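Local coordinates for protein chorismate mutase (Burkholderia thailandensis, PDB 6CNZ) that probably catalyses the rearrangement of chorismate to prephenate, the step that leads towards phenylalanine and tyrosine, as an all-helical type II chorismate mutase, at residues N65-D68 against P69-R73; D161-G164 against T165-H169. One frame throughout, in Å; residues are numbered along the deposited sequence.

Interaction 1 (N65-D68 against P69-R73); sequences NGVD and PAYAR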
ATOM      1  N   ASN A  65     -12.762 -19.029   1.138  1.00 52.64           N
ATOM      2  CA  ASN A  65     -13.401 -17.722   1.250  1.00 54.79           C
ATOM      3  C   ASN A  65     -14.655 -17.578   0.391  1.00 56.42           C
ATOM      4  O   ASN A  65     -15.154 -16.457   0.237  1.00 54.30           O
ATOM      5  CB  ASN A  65     -12.414 -16.611   0.873  1.00 62.03           C
ATOM      6  CG  ASN A  65     -11.224 -16.529   1.820  1.00 76.97           C
ATOM      7  OD1 ASN A  65     -11.270 -15.821   2.827  1.00 79.98           O
ATOM      8  ND2 ASN A  65     -10.145 -17.243   1.489  1.00 78.22           N
ATOM      9  N   GLY A  66     -15.160 -18.662  -0.193  1.00 55.58           N
ATOM     10  CA  GLY A  66     -16.373 -18.565  -0.988  1.00 54.10           C
ATOM     11  C   GLY A  66     -16.229 -17.924  -2.356  1.00 53.72           C
ATOM     12  O   GLY A  66     -17.246 -17.626  -2.989  1.00 55.95           O
ATOM     13  N   VAL A  67     -15.003 -17.711  -2.836  1.00 48.79           N
ATOM     14  CA  VAL A  67     -14.748 -17.155  -4.159  1.00 43.18           C
ATOM     15  C   VAL A  67     -14.591 -18.287  -5.162  1.00 43.96           C
ATOM     16  O   VAL A  67     -13.932 -19.291  -4.875  1.00 40.66           O
ATOM     17  CB  VAL A  67     -13.484 -16.279  -4.147  1.00 38.86           C
ATOM     18  CG1 VAL A  67     -13.393 -15.482  -5.433  1.00 38.15           C
ATOM     19  CG2 VAL A  67     -13.498 -15.385  -2.958  1.00 42.76           C
ATOM     20  N   ASP A  68     -15.151 -18.105  -6.356  1.00 42.35           N
ATOM     21  CA  ASP A  68     -14.971 -19.061  -7.452  1.00 42.46           C
ATOM     22  C   ASP A  68     -13.490 -19.296  -7.745  1.00 41.95           C
ATOM     23  O   ASP A  68     -12.779 -18.343  -8.102  1.00 35.90           O
ATOM     24  CB  ASP A  68     -15.670 -18.557  -8.707  1.00 42.33           C
ATOM     25  CG  ASP A  68     -15.354 -19.401  -9.918  1.00 47.92           C
ATOM     26  OD1 ASP A  68     -15.776 -20.569  -9.943  1.00 54.55           O
ATOM     27  OD2 ASP A  68     -14.683 -18.903 -10.840  1.00 51.48           O
ATOM     28  N   PRO A  69     -12.992 -20.535  -7.635  1.00 43.01           N
ATOM     29  CA  PRO A  69     -11.538 -20.748  -7.746  1.00 42.78           C
ATOM     30  C   PRO A  69     -10.952 -20.267  -9.062  1.00 39.55           C
ATOM     31  O   PRO A  69      -9.831 -19.751  -9.076  1.00 40.84           O
ATOM     32  CB  PRO A  69     -11.390 -22.273  -7.582  1.00 42.73           C
ATOM     33  CG  PRO A  69     -12.605 -22.699  -6.828  1.00 44.16           C
ATOM     34  CD  PRO A  69     -13.714 -21.769  -7.270  1.00 42.65           C
ATOM     35  N   ALA A  70     -11.680 -20.410 -10.171  1.00 40.93           N
ATOM     36  CA  ALA A  70     -11.131 -19.986 -11.456  1.00 37.91           C
ATOM     37  C   ALA A  70     -11.062 -18.466 -11.550  1.00 35.07           C
ATOM     38  O   ALA A  70     -10.130 -17.911 -12.143  1.00 39.10           O
ATOM     39  CB  ALA A  70     -11.962 -20.572 -12.599  1.00 38.10           C
ATOM     40  N   TYR A  71     -12.045 -17.779 -10.974  1.00 32.29           N
ATOM     41  CA  TYR A  71     -12.021 -16.324 -10.925  1.00 29.91           C
ATOM     42  C   TYR A  71     -10.822 -15.822 -10.133  1.00 33.12           C
ATOM     43  O   TYR A  71     -10.134 -14.888 -10.556  1.00 27.72           O
ATOM     44  CB  TYR A  71     -13.317 -15.844 -10.297  1.00 39.96           C
ATOM     45  CG  TYR A  71     -13.502 -14.363 -10.186  1.00 33.23           C
ATOM     46  CD1 TYR A  71     -13.407 -13.548 -11.296  1.00 29.04           C
ATOM     47  CD2 TYR A  71     -13.833 -13.788  -8.968  1.00 33.53           C
ATOM     48  CE1 TYR A  71     -13.606 -12.192 -11.199  1.00 30.43           C
ATOM     49  CE2 TYR A  71     -14.045 -12.434  -8.855  1.00 29.72           C
ATOM     50  CZ  TYR A  71     -13.935 -11.636  -9.978  1.00 36.64           C
ATOM     51  OH  TYR A  71     -14.153 -10.279  -9.871  1.00 30.09           O
ATOM     52  N   ALA A  72     -10.551 -16.433  -8.980  1.00 35.45           N
ATOM     53  CA  ALA A  72      -9.388 -16.022  -8.202  1.00 35.63           C
ATOM     54  C   ALA A  72      -8.092 -16.379  -8.919  1.00 28.84           C
ATOM     55  O   ALA A  72      -7.156 -15.576  -8.939  1.00 27.08           O
ATOM     56  CB  ALA A  72      -9.428 -16.656  -6.818  1.00 28.43           C
ATOM     57  N   ARG A  73      -8.028 -17.565  -9.532  1.00 29.76           N
ATOM     58  CA  ARG A  73      -6.805 -17.970 -10.223  1.00 35.34           C
ATOM     59  C   ARG A  73      -6.484 -17.011 -11.361  1.00 34.21           C
ATOM     60  O   ARG A  73      -5.360 -16.497 -11.463  1.00 32.64           O
ATOM     61  CB  ARG A  73      -6.931 -19.400 -10.757  1.00 34.51           C
ATOM     62  CG  ARG A  73      -5.662 -19.883 -11.461  1.00 39.88           C
ATOM     63  CD  ARG A  73      -5.865 -21.170 -12.273  1.00 46.71           C
ATOM     64  NE  ARG A  73      -4.568 -21.655 -12.747  1.00 53.77           N
ATOM     65  CZ  ARG A  73      -3.779 -22.477 -12.057  1.00 52.52           C
ATOM     66  NH1 ARG A  73      -4.163 -22.930 -10.870  1.00 57.66           N
ATOM     67  NH2 ARG A  73      -2.611 -22.858 -12.555  1.00 45.56           N
TER
HETATM   68  O   HOH W   1     -14.172 -22.341 -10.965  1.00 45.15           O
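Pro69 follows Asp68 directly and opens a helix, its ring lying across the Asp68 side chain at about a right angle, with CD 3.6 Å from Asp68 OD1. Lacking an N-H, a proline costs nothing in the first turn, where backbone N-H groups have no carbonyl four residues back within the helix to bond to. Ala70 comes next: a water donates to Asp68 OD1 over 2.6 Å and accepts from Ala70 N, so that this oxygen is bridged to the helix start, while Ala70 CB sits 3.6 Å from OD2. The capping bond itself belongs to Tyr71, whose N reaches Asp68 OD2 at 2.9 Å from above the carboxylate plane. With CG of Asp68, the N-cap residue, anti to its backbone N (chi1 172°), the carboxylate is carried beside its own carbonyl carbon, towards the first-turn N-H groups. The ring of Tyr71 leads away from this cap, and Val67 CG1 meets it at the edge, 3.9 Å from CD2. Ala72 N closes the first helical turn with a nearly straight bond to Asp68 O (3.1 Å, 164°), and its methyl group lies beside Val67 CG1. A Schellman motif with Gly66 as C-prime ends helix 48-64, so the loop joins two capped helices. Val67 and Tyr71 pack on helix 107-129, the Tyr71 hydroxyl bonding to Val170 O, whereas Ala72 faces helix 48-64, to which Arg73 is also tied by a salt bridge with Glu59.

Interaction 2 (D161-G164 against T165-H169); sequences DALG and TALSH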
ATOM      1  N   ASP A 161       0.667   1.320 -16.311  1.00 27.07           N
ATOM      2  CA  ASP A 161       0.248   0.361 -17.336  1.00 29.43           C
ATOM      3  C   ASP A 161       0.064  -1.033 -16.744  1.00 30.43           C
ATOM      4  O   ASP A 161      -0.934  -1.719 -17.020  1.00 25.23           O
ATOM      5  CB  ASP A 161       1.266   0.320 -18.475  1.00 37.99           C
ATOM      6  CG  ASP A 161       1.158   1.526 -19.405  1.00 47.54           C
ATOM      7  OD1 ASP A 161       0.239   2.354 -19.209  1.00 48.04           O
ATOM      8  OD2 ASP A 161       1.989   1.643 -20.331  1.00 49.76           O
ATOM      9  N   ALA A 162       1.006  -1.459 -15.898  1.00 24.99           N
ATOM     10  CA  ALA A 162       0.909  -2.787 -15.308  1.00 22.43           C
ATOM     11  C   ALA A 162      -0.301  -2.900 -14.390  1.00 21.85           C
ATOM     12  O   ALA A 162      -0.868  -3.989 -14.261  1.00 29.54           O
ATOM     13  CB  ALA A 162       2.205  -3.129 -14.561  1.00 24.79           C
ATOM     14  N   LEU A 163      -0.712  -1.803 -13.737  1.00 21.79           N
ATOM     15  CA  LEU A 163      -1.899  -1.880 -12.886  1.00 21.73           C
ATOM     16  C   LEU A 163      -3.138  -2.189 -13.715  1.00 24.57           C
ATOM     17  O   LEU A 163      -4.022  -2.923 -13.259  1.00 25.19           O
ATOM     18  CB  LEU A 163      -2.094  -0.580 -12.101  1.00 26.13           C
ATOM     19  CG  LEU A 163      -3.306  -0.406 -11.170  1.00 28.92           C
ATOM     20  CD1 LEU A 163      -3.287  -1.387 -10.020  1.00 30.05           C
ATOM     21  CD2 LEU A 163      -3.357   1.016 -10.627  1.00 32.54           C
ATOM     22  N   GLY A 164      -3.193  -1.676 -14.949  1.00 29.38           N
ATOM     23  CA  GLY A 164      -4.280  -2.053 -15.850  1.00 27.10           C
ATOM     24  C   GLY A 164      -4.277  -3.542 -16.152  1.00 28.83           C
ATOM     25  O   GLY A 164      -5.314  -4.202 -16.086  1.00 33.31           O
ATOM     26  N   THR A 165      -3.096  -4.095 -16.467  1.00 22.23           N
ATOM     27  CA  THR A 165      -2.965  -5.545 -16.622  1.00 29.15           C
ATOM     28  C   THR A 165      -3.514  -6.277 -15.403  1.00 30.47           C
ATOM     29  O   THR A 165      -4.286  -7.233 -15.534  1.00 34.65           O
ATOM     30  CB  THR A 165      -1.497  -5.922 -16.851  1.00 32.35           C
ATOM     31  OG1 THR A 165      -1.017  -5.283 -18.036  1.00 35.99           O
ATOM     32  CG2 THR A 165      -1.327  -7.434 -17.004  1.00 24.82           C
ATOM     33  N   ALA A 166      -3.158  -5.807 -14.205  1.00 22.18           N
ATOM     34  CA  ALA A 166      -3.508  -6.524 -12.986  1.00 27.02           C
ATOM     35  C   ALA A 166      -5.008  -6.553 -12.744  1.00 25.21           C
ATOM     36  O   ALA A 166      -5.504  -7.445 -12.043  1.00 26.53           O
ATOM     37  CB  ALA A 166      -2.813  -5.896 -11.774  1.00 29.04           C
ATOM     38  N   LEU A 167      -5.739  -5.571 -13.257  1.00 24.56           N
ATOM     39  CA  LEU A 167      -7.172  -5.483 -13.010  1.00 23.76           C
ATOM     40  C   LEU A 167      -7.988  -5.804 -14.260  1.00 29.54           C
ATOM     41  O   LEU A 167      -9.149  -5.403 -14.362  1.00 28.56           O
ATOM     42  CB  LEU A 167      -7.510  -4.097 -12.469  1.00 22.86           C
ATOM     43  CG  LEU A 167      -6.734  -3.797 -11.167  1.00 24.12           C
ATOM     44  CD1 LEU A 167      -6.766  -2.320 -10.780  1.00 18.04           C
ATOM     45  CD2 LEU A 167      -7.277  -4.669 -10.034  1.00 22.07           C
ATOM     46  N   SER A 168      -7.412  -6.542 -15.205  1.00 30.13           N
ATOM     47  CA  SER A 168      -8.026  -6.676 -16.519  1.00 30.03           C
ATOM     48  C   SER A 168      -9.046  -7.810 -16.610  1.00 33.61           C
ATOM     49  O   SER A 168      -9.730  -7.917 -17.633  1.00 33.97           O
ATOM     50  CB  SER A 168      -6.940  -6.840 -17.598  1.00 27.88           C
ATOM     51  OG  SER A 168      -6.270  -8.096 -17.513  1.00 37.09           O
ATOM     52  N   HIS A 169      -9.208  -8.633 -15.567  1.00 30.10           N
ATOM     53  CA  HIS A 169     -10.280  -9.631 -15.554  1.00 29.13           C
ATOM     54  C   HIS A 169     -11.105  -9.562 -14.275  1.00 33.87           C
ATOM     55  O   HIS A 169     -11.678 -10.568 -13.842  1.00 39.74           O
ATOM     56  CB  HIS A 169      -9.737 -11.043 -15.753  1.00 29.73           C
ATOM     57  CG  HIS A 169      -8.995 -11.218 -17.034  1.00 35.52           C
ATOM     58  ND1 HIS A 169      -7.654 -10.929 -17.161  1.00 37.33           N
ATOM     59  CD2 HIS A 169      -9.412 -11.618 -18.260  1.00 39.99           C
ATOM     60  CE1 HIS A 169      -7.270 -11.159 -18.405  1.00 39.87           C
ATOM     61  NE2 HIS A 169      -8.319 -11.579 -19.092  1.00 42.49           N
TER
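Leu163 and Leu167, one helical turn apart, lean over the same side of the chain and pack through their branches, CD1 to CD1 at 3.7 Å. The two side chains meet at a slant rather than alongside, and their first torsions differ: CG of Leu163 stands anti to its backbone N (chi1 178°), whereas that of Leu167 stands anti to its carbonyl carbon (chi1 -58°). Leu167 CG also rests 3.5 Å from Leu163 O, so the leucine side chain lies against the carbonyl as well as the methyl group. Both leucines face helices 15-29 and 138-153, Leu163 touching Leu28 and Trp149, Leu167 touching Ala24 and Ile146.

Thr165 points another way. Its CB lies 3.3 Å from Ala162 O, and OG1, set beside the backbone N, is bonded to Gln85 of helix 69-96. Along the backbone, Thr165 N and Ala166 N make i to i+4 bonds to Asp161 O and Ala162 O, the former lying in the carbonyl plane. The pattern then breaks at Leu167 N, which is shared between a weak bond to Leu163 O and one to Gly164 O at 3.2 Å, the latter approached from above the carbonyl plane. One residue on, Ser168 turns its hydroxyl back to donate to Thr165 O over 2.9 Å, and Ser168 N donates to the same oxygen; two bonds therefore hold Thr165 O, while the next carbonyl, Ala166 O, accepts from Gln79, and Ser168 OG has a further, weak bond to Asp78.

Shortening from i+4 to i+3 bonding in this way is a common ending for an alpha-helix, here that of helix 157-166, whose end is packed against helix 69-96.

Overall arrangement
Interaction 1 comes first along the chain, at the start of helix 69-96, and interaction 2 follows much later, at the end of helix 157-166; their centres lie about 18 Å apart. One concerns how a helix begins and the other how one finishes. Helix 69-96 links them, since interaction 1 forms its first turn while residues further along it, Asp78, Gln79, Ala82 and Gln85, meet 161-169. The two also touch directly, Tyr71 CE1 packing 3.7 Å from His169 O. Interaction 1 thus lies farther from the centre of the chain (about 16 Å) than interaction 2 (about 8 Å), and helix 69-96 runs from the first past the second.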